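PDB 1FI2: oxalate oxidase from Hordeum vulgare, which oxidises oxalate with molecular oxygen to carbon dioxide and hydrogen peroxide in the plant apoplast, using manganese, and also has superoxide dismutase activity. Local coordinates for residues P86-P91 with H137-V142; V106-S111 with V130-L135. All coordinates share one frame; numbering follows the deposited sequence.

Overall arrangement
Both contacts are buried within the cupin beta-jellyroll, and they meet along strand 137-141, whose neighbours in its sheet include strands 84-89 and 103-109. Interaction 1, nearer the centre of the chain, joins two strands of one sheet by backbone hydrogen bonds and three manganese-binding histidines, so its chemistry is polar and metal-centred. Interaction 2, about 9 Å away between centres, spans the two sheets, with strand 103-109 in one and strand 128-131 in the other, and is held by aliphatic carbons with no hydrogen bond across it. Its Ile131 packs on His137, and through it this apolar contact reaches the metal site. Both touch the second subunit; interaction 2 also packs on a third.

Interaction 1. Residues P86-P91 with H137-V142; sequences PPHIHP and HFQFNV. With MN (manganese (II) ion), chain B.
His88 and His137 face each other as an antiparallel hydrogen-bonded pair, His88 N giving to His137 O at 2.8 Å and His137 N to His88 O at 3.0 Å. Both side chains rise on the same face of the sheet; CG between backbone N and carbonyl carbon (chi1 64° and 59°) folds each ring over the strand pair and brings both NE2 atoms to the metal, ring planes 55° apart. This is the tight part: NE2 of His88 and NE2 of His137 stand 2.9 Å apart because both bind manganese, His90 NE2 being a third ligand at 2.3 Å. The His88 ring is held at both nitrogens, by manganese at NE2 and by the bond from ND1 to Pro86 O (2.8 Å), nearly in the ring plane; His137 ND1 is bonded to Leu135 O and His90 ND1 to Gly159 O. Pro87 rests more loosely on Phe138, CD to CB 4.1 Å. Two waters bind the metal's looser side, Gln139 NE2 donating to water 1 at 2.8 Å. Glu95 completes this cupin metal site. With each ND1 donating to a carbonyl, NE2 is left to coordinate manganese; His90 and Glu95 also bind oxalate, which probably enters on the water-bound side.

Interaction 2. Residues V106-S111 with V130-L135; sequences VGILGS and VIPRGL
Ile108 lays its CG1 branch against the end of Ile131, whose CD1 lies 3.4 Å from Ile108 CG1, tighter than ordinary van der Waals contact. The two side chains cross obliquely, and CD1 of Ile131 also meets CD1 of Ile108 at 4.1 Å. The other branch of Ile108 has its own partner: with CG1 beside the backbone N (chi1 -56°), CG2 meets Pro132 CD at 4.1 Å, the two side chains crossing at about a right angle. A branched residue suits this place because it fills two directions at once. Cut back to an alanine, this position is likely to leave a gap beside Ile131 CD1 and Pro132 CD, and the tip of Ile131 freer to turn next to the metal site. In the cupin jellyroll, strands 103-109 and 128-131 belong to opposing sheets, and such aliphatic side chains fill the space between them. Strand 128-131 then runs into a type II beta turn from Pro132 to Leu135, closed by Leu135 N to Pro132 O at 3.2 Å; Gly134, with its positive phi of 76°, suits the third position. The turn brings Leu135 back over the other strand, where its CB lies 3.5 Å from Leu109 O and its CD2 reaches Ser111 CB at 4.3 Å. The hydroxyl of Ser111 hydrogen-bonds to Asp8 of the third subunit, and Phe38 of that subunit packs on Ile108.

Interaction 1. Residues P86-P91 with H137-V142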
ATOM      1  N   PRO A  86      10.436  20.193  20.942  1.00  4.86           N
ATOM      2  CA  PRO A  86      11.023  19.135  21.744  1.00  4.76           C
ATOM      3  C   PRO A  86      11.063  17.779  21.086  1.00  4.77           C
ATOM      4  O   PRO A  86      10.376  17.552  20.102  1.00  4.85           O
ATOM      5  CB  PRO A  86      10.165  19.120  23.008  1.00  5.17           C
ATOM      6  CG  PRO A  86       8.863  19.723  22.613  1.00  4.99           C
ATOM      7  CD  PRO A  86       9.203  20.747  21.559  1.00  4.87           C
ATOM      8  N   PRO A  87      11.885  16.859  21.571  1.00  3.78           N
ATOM      9  CA  PRO A  87      11.943  15.504  21.038  1.00  4.20           C
ATOM     10  C   PRO A  87      10.554  14.950  20.789  1.00  4.10           C
ATOM     11  O   PRO A  87       9.829  14.746  21.758  1.00  4.97           O
ATOM     12  CB  PRO A  87      12.658  14.736  22.146  1.00  3.78           C
ATOM     13  CG  PRO A  87      13.589  15.755  22.722  1.00  3.90           C
ATOM     14  CD  PRO A  87      12.766  17.029  22.753  1.00  3.92           C
ATOM     15  N   HIS A  88      10.156  14.664  19.565  1.00  4.65           N
ATOM     16  CA  HIS A  88       8.819  14.158  19.265  1.00  4.55           C
ATOM     17  C   HIS A  88       8.839  13.118  18.158  1.00  4.47           C
ATOM     18  O   HIS A  88       9.881  12.830  17.569  1.00  3.33           O
ATOM     19  CB  HIS A  88       7.879  15.312  18.898  1.00  4.57           C
ATOM     20  CG  HIS A  88       8.269  16.029  17.642  1.00  4.69           C
ATOM     21  ND1 HIS A  88       9.261  16.984  17.615  1.00  4.42           N
ATOM     22  CD2 HIS A  88       7.800  15.921  16.373  1.00  4.71           C
ATOM     23  CE1 HIS A  88       9.390  17.441  16.377  1.00  4.87           C
ATOM     24  NE2 HIS A  88       8.516  16.815  15.613  1.00  4.71           N
ATOM     25  N   ILE A  89       7.701  12.482  17.892  1.00  3.86           N
ATOM     26  CA  ILE A  89       7.537  11.436  16.892  1.00  3.91           C
ATOM     27  C   ILE A  89       6.233  11.616  16.116  1.00  3.59           C
ATOM     28  O   ILE A  89       5.210  11.978  16.692  1.00  4.32           O
ATOM     29  CB  ILE A  89       7.529  10.035  17.543  1.00  3.75           C
ATOM     30  CG1 ILE A  89       8.942   9.618  17.962  1.00  3.63           C
ATOM     31  CG2 ILE A  89       6.954   8.950  16.639  1.00  4.14           C
ATOM     32  CD1 ILE A  89       9.050   8.858  19.252  1.00  5.53           C
ATOM     33  N   HIS A  90       6.264  11.332  14.820  1.00  3.39           N
ATOM     34  CA  HIS A  90       5.072  11.260  13.983  1.00  2.93           C
ATOM     35  C   HIS A  90       4.805   9.784  13.708  1.00  3.01           C
ATOM     36  O   HIS A  90       5.565   9.135  12.985  1.00  2.81           O
ATOM     37  CB  HIS A  90       5.239  12.013  12.652  1.00  3.21           C
ATOM     38  CG  HIS A  90       5.637  13.436  12.914  1.00  3.39           C
ATOM     39  ND1 HIS A  90       4.760  14.349  13.454  1.00  3.40           N
ATOM     40  CD2 HIS A  90       6.812  14.083  12.762  1.00  3.12           C
ATOM     41  CE1 HIS A  90       5.376  15.505  13.623  1.00  3.68           C
ATOM     42  NE2 HIS A  90       6.626  15.368  13.214  1.00  3.41           N
ATOM     43  N   PRO A  91       3.740   9.236  14.289  1.00  3.81           N
ATOM     44  CA  PRO A  91       3.423   7.839  14.158  1.00  3.92           C
ATOM     45  C   PRO A  91       3.086   7.362  12.762  1.00  3.75           C
ATOM     46  O   PRO A  91       3.181   6.152  12.527  1.00  3.91           O
ATOM     47  CB  PRO A  91       2.214   7.625  15.075  1.00  4.41           C
ATOM     48  CG  PRO A  91       1.673   8.972  15.375  1.00  4.71           C
ATOM     49  CD  PRO A  91       2.805   9.945  15.195  1.00  3.38           C
ATOM     50  N   HIS A 137      12.839  12.942  17.020  1.00  2.62           N
ATOM     51  CA  HIS A 137      13.602  14.060  16.461  1.00  3.22           C
ATOM     52  C   HIS A 137      13.250  15.363  17.167  1.00  3.12           C
ATOM     53  O   HIS A 137      12.252  15.425  17.892  1.00  2.87           O
ATOM     54  CB  HIS A 137      13.361  14.167  14.953  1.00  3.41           C
ATOM     55  CG  HIS A 137      11.934  14.376  14.554  1.00  3.16           C
ATOM     56  ND1 HIS A 137      10.978  13.397  14.729  1.00  3.34           N
ATOM     57  CD2 HIS A 137      11.291  15.424  13.981  1.00  3.20           C
ATOM     58  CE1 HIS A 137       9.821  13.833  14.292  1.00  3.15           C
ATOM     59  NE2 HIS A 137       9.962  15.067  13.829  1.00  3.48           N
ATOM     60  N   PHE A 138      14.060  16.396  16.976  1.00  3.26           N
ATOM     61  CA  PHE A 138      13.820  17.687  17.612  1.00  3.52           C
ATOM     62  C   PHE A 138      14.494  18.817  16.837  1.00  3.12           C
ATOM     63  O   PHE A 138      15.318  18.560  15.959  1.00  2.75           O
ATOM     64  CB  PHE A 138      14.416  17.681  19.031  1.00  3.20           C
ATOM     65  CG  PHE A 138      15.912  17.504  19.077  1.00  3.48           C
ATOM     66  CD1 PHE A 138      16.771  18.588  18.972  1.00  3.30           C
ATOM     67  CD2 PHE A 138      16.464  16.243  19.234  1.00  3.48           C
ATOM     68  CE1 PHE A 138      18.141  18.420  19.017  1.00  4.05           C
ATOM     69  CE2 PHE A 138      17.837  16.068  19.277  1.00  3.43           C
ATOM     70  CZ  PHE A 138      18.680  17.156  19.164  1.00  3.47           C
ATOM     71  N   GLN A 139      14.148  20.052  17.172  1.00  3.38           N
ATOM     72  CA  GLN A 139      14.756  21.239  16.582  1.00  4.03           C
ATOM     73  C   GLN A 139      15.029  22.227  17.726  1.00  4.18           C
ATOM     74  O   GLN A 139      14.232  22.323  18.656  1.00  4.32           O
ATOM     75  CB  GLN A 139      13.953  21.930  15.494  1.00  4.68           C
ATOM     76  CG  GLN A 139      13.826  21.187  14.172  1.00  5.53           C
ATOM     77  CD  GLN A 139      12.604  20.286  14.163  1.00  6.27           C
ATOM     78  OE1 GLN A 139      11.586  20.602  14.791  1.00  6.13           O
ATOM     79  NE2 GLN A 139      12.684  19.153  13.477  1.00  6.83           N
ATOM     80  N   PHE A 140      16.153  22.925  17.666  1.00  4.48           N
ATOM     81  CA  PHE A 140      16.537  23.884  18.705  1.00  5.05           C
ATOM     82  C   PHE A 140      17.098  25.145  18.059  1.00  4.54           C
ATOM     83  O   PHE A 140      18.017  25.055  17.241  1.00  4.23           O
ATOM     84  CB  PHE A 140      17.551  23.210  19.626  1.00  5.36           C
ATOM     85  CG  PHE A 140      18.028  24.000  20.807  1.00  5.95           C
ATOM     86  CD1 PHE A 140      17.240  24.139  21.934  1.00  6.65           C
ATOM     87  CD2 PHE A 140      19.301  24.547  20.822  1.00  7.00           C
ATOM     88  CE1 PHE A 140      17.681  24.851  23.033  1.00  6.93           C
ATOM     89  CE2 PHE A 140      19.756  25.256  21.921  1.00  7.43           C
ATOM     90  CZ  PHE A 140      18.943  25.409  23.026  1.00  7.26           C
ATOM     91  N   ASN A 141      16.552  26.317  18.386  1.00  4.99           N
ATOM     92  CA  ASN A 141      17.021  27.568  17.791  1.00  5.50           C
ATOM     93  C   ASN A 141      18.325  28.031  18.427  1.00  6.08           C
ATOM     94  O   ASN A 141      18.332  28.527  19.553  1.00  6.68           O
ATOM     95  CB  ASN A 141      15.937  28.643  17.907  1.00  5.40           C
ATOM     96  CG  ASN A 141      16.293  29.939  17.206  1.00  5.50           C
ATOM     97  OD1 ASN A 141      17.366  30.062  16.617  1.00  6.01           O
ATOM     98  ND2 ASN A 141      15.397  30.918  17.263  1.00  5.46           N
ATOM     99  N   VAL A 142      19.418  27.942  17.669  1.00  6.28           N
ATOM    100  CA  VAL A 142      20.735  28.292  18.181  1.00  7.35           C
ATOM    101  C   VAL A 142      21.174  29.690  17.765  1.00  8.33           C
ATOM    102  O   VAL A 142      22.275  30.117  18.123  1.00  8.40           O
ATOM    103  CB  VAL A 142      21.823  27.290  17.741  1.00  7.21           C
ATOM    104  CG1 VAL A 142      21.528  25.897  18.275  1.00  7.28           C
ATOM    105  CG2 VAL A 142      21.974  27.276  16.227  1.00  7.79           C
TER
HETATM  106 MN    MN B 202       8.503  16.687  13.345  1.00  4.51          MN
HETATM  107  O   HOH W   1      10.040  18.290  13.105  1.00  2.39           O
HETATM  108  O   HOH W   2       6.750  18.378  13.362  1.00  5.72           O

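Interaction 2. Residues V106-S111 with V130-L135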
ATOM      1  N   VAL A 106      18.975  20.697  14.112  1.00  3.33           N
ATOM      2  CA  VAL A 106      17.989  19.663  13.813  1.00  3.63           C
ATOM      3  C   VAL A 106      18.606  18.310  14.172  1.00  3.59           C
ATOM      4  O   VAL A 106      19.690  18.006  13.669  1.00  4.14           O
ATOM      5  CB  VAL A 106      17.605  19.655  12.325  1.00  3.42           C
ATOM      6  CG1 VAL A 106      16.605  18.543  12.020  1.00  3.29           C
ATOM      7  CG2 VAL A 106      16.960  20.987  11.940  1.00  3.51           C
ATOM      8  N   GLY A 107      17.928  17.539  15.019  1.00  3.82           N
ATOM      9  CA  GLY A 107      18.506  16.234  15.387  1.00  3.07           C
ATOM     10  C   GLY A 107      17.514  15.109  15.100  1.00  3.54           C
ATOM     11  O   GLY A 107      16.312  15.224  15.337  1.00  4.09           O
ATOM     12  N   ILE A 108      18.029  14.030  14.527  1.00  3.40           N
ATOM     13  CA  ILE A 108      17.258  12.843  14.177  1.00  3.82           C
ATOM     14  C   ILE A 108      17.901  11.639  14.868  1.00  3.54           C
ATOM     15  O   ILE A 108      19.118  11.472  14.778  1.00  3.60           O
ATOM     16  CB  ILE A 108      17.202  12.584  12.664  1.00  4.34           C
ATOM     17  CG1 ILE A 108      16.650  13.789  11.889  1.00  5.17           C
ATOM     18  CG2 ILE A 108      16.358  11.354  12.348  1.00  4.73           C
ATOM     19  CD1 ILE A 108      17.745  14.675  11.338  1.00  6.04           C
ATOM     20  N   LEU A 109      17.103  10.829  15.550  1.00  3.16           N
ATOM     21  CA  LEU A 109      17.624   9.667  16.260  1.00  3.54           C
ATOM     22  C   LEU A 109      17.241   8.327  15.658  1.00  3.42           C
ATOM     23  O   LEU A 109      16.070   8.016  15.439  1.00  3.46           O
ATOM     24  CB  LEU A 109      17.136   9.764  17.719  1.00  3.64           C
ATOM     25  CG  LEU A 109      17.680  10.985  18.478  1.00  4.13           C
ATOM     26  CD1 LEU A 109      16.571  11.722  19.204  1.00  4.81           C
ATOM     27  CD2 LEU A 109      18.775  10.560  19.447  1.00  3.89           C
ATOM     28  N   GLY A 110      18.249   7.490  15.401  1.00  3.78           N
ATOM     29  CA  GLY A 110      17.994   6.146  14.877  1.00  3.96           C
ATOM     30  C   GLY A 110      17.374   5.266  15.960  1.00  4.08           C
ATOM     31  O   GLY A 110      17.466   5.576  17.150  1.00  4.15           O
ATOM     32  N   SER A 111      16.736   4.176  15.550  1.00  4.20           N
ATOM     33  CA  SER A 111      16.130   3.226  16.478  1.00  4.37           C
ATOM     34  C   SER A 111      17.203   2.355  17.124  1.00  4.91           C
ATOM     35  O   SER A 111      18.397   2.559  16.875  1.00  4.65           O
ATOM     36  CB  SER A 111      15.116   2.334  15.746  1.00  4.80           C
ATOM     37  OG  SER A 111      15.807   1.429  14.897  1.00  5.25           O
ATOM     38  N   VAL A 130      15.311  15.609   6.419  1.00  4.11           N
ATOM     39  CA  VAL A 130      14.288  14.566   6.283  1.00  5.44           C
ATOM     40  C   VAL A 130      14.270  13.692   7.528  1.00  4.78           C
ATOM     41  O   VAL A 130      15.305  13.312   8.077  1.00  5.59           O
ATOM     42  CB  VAL A 130      14.460  13.782   4.977  1.00  7.15           C
ATOM     43  CG1 VAL A 130      15.716  12.934   4.973  1.00  8.23           C
ATOM     44  CG2 VAL A 130      13.229  12.924   4.694  1.00  8.04           C
ATOM     45  N   ILE A 131      13.067  13.422   8.035  1.00  4.14           N
ATOM     46  CA  ILE A 131      12.889  12.613   9.234  1.00  3.89           C
ATOM     47  C   ILE A 131      12.113  11.340   8.898  1.00  3.51           C
ATOM     48  O   ILE A 131      10.903  11.405   8.677  1.00  3.04           O
ATOM     49  CB  ILE A 131      12.019  13.329  10.293  1.00  4.12           C
ATOM     50  CG1 ILE A 131      12.351  14.803  10.485  1.00  4.62           C
ATOM     51  CG2 ILE A 131      12.082  12.560  11.609  1.00  3.35           C
ATOM     52  CD1 ILE A 131      13.639  15.126  11.190  1.00  4.83           C
ATOM     53  N   PRO A 132      12.764  10.189   8.912  1.00  3.32           N
ATOM     54  CA  PRO A 132      12.098   8.931   8.632  1.00  4.05           C
ATOM     55  C   PRO A 132      10.933   8.674   9.569  1.00  4.53           C
ATOM     56  O   PRO A 132      10.914   8.991  10.751  1.00  3.81           O
ATOM     57  CB  PRO A 132      13.182   7.870   8.768  1.00  4.16           C
ATOM     58  CG  PRO A 132      14.475   8.597   8.700  1.00  4.27           C
ATOM     59  CD  PRO A 132      14.208  10.003   9.179  1.00  3.68           C
ATOM     60  N   ARG A 133       9.894   8.107   8.986  1.00  4.45           N
ATOM     61  CA  ARG A 133       8.669   7.693   9.657  1.00  4.61           C
ATOM     62  C   ARG A 133       8.888   7.074  11.021  1.00  4.09           C
ATOM     63  O   ARG A 133       9.645   6.125  11.216  1.00  3.67           O
ATOM     64  CB  ARG A 133       7.983   6.804   8.618  1.00  5.99           C
ATOM     65  CG  ARG A 133       7.769   5.348   8.833  1.00  6.74           C
ATOM     66  CD  ARG A 133       7.034   4.615   7.734  1.00  6.91           C
ATOM     67  NE  ARG A 133       5.996   5.277   7.010  1.00  6.56           N
ATOM     68  CZ  ARG A 133       4.748   5.642   7.096  1.00  6.63           C
ATOM     69  NH1 ARG A 133       3.930   5.443   8.117  1.00  6.75           N
ATOM     70  NH2 ARG A 133       4.187   6.274   6.058  1.00  6.53           N
ATOM     71  N   GLY A 134       8.286   7.670  12.055  1.00  4.01           N
ATOM     72  CA  GLY A 134       8.292   7.191  13.409  1.00  3.71           C
ATOM     73  C   GLY A 134       9.512   7.337  14.283  1.00  3.61           C
ATOM     74  O   GLY A 134       9.526   6.817  15.411  1.00  3.54           O
ATOM     75  N   LEU A 135      10.547   8.034  13.828  1.00  3.42           N
ATOM     76  CA  LEU A 135      11.757   8.200  14.625  1.00  3.28           C
ATOM     77  C   LEU A 135      11.694   9.462  15.477  1.00  3.28           C
ATOM     78  O   LEU A 135      11.082  10.451  15.076  1.00  3.10           O
ATOM     79  CB  LEU A 135      12.991   8.238  13.722  1.00  2.90           C
ATOM     80  CG  LEU A 135      13.251   6.989  12.875  1.00  3.37           C
ATOM     81  CD1 LEU A 135      14.519   7.144  12.048  1.00  3.18           C
ATOM     82  CD2 LEU A 135      13.356   5.742  13.746  1.00  3.46           C
TER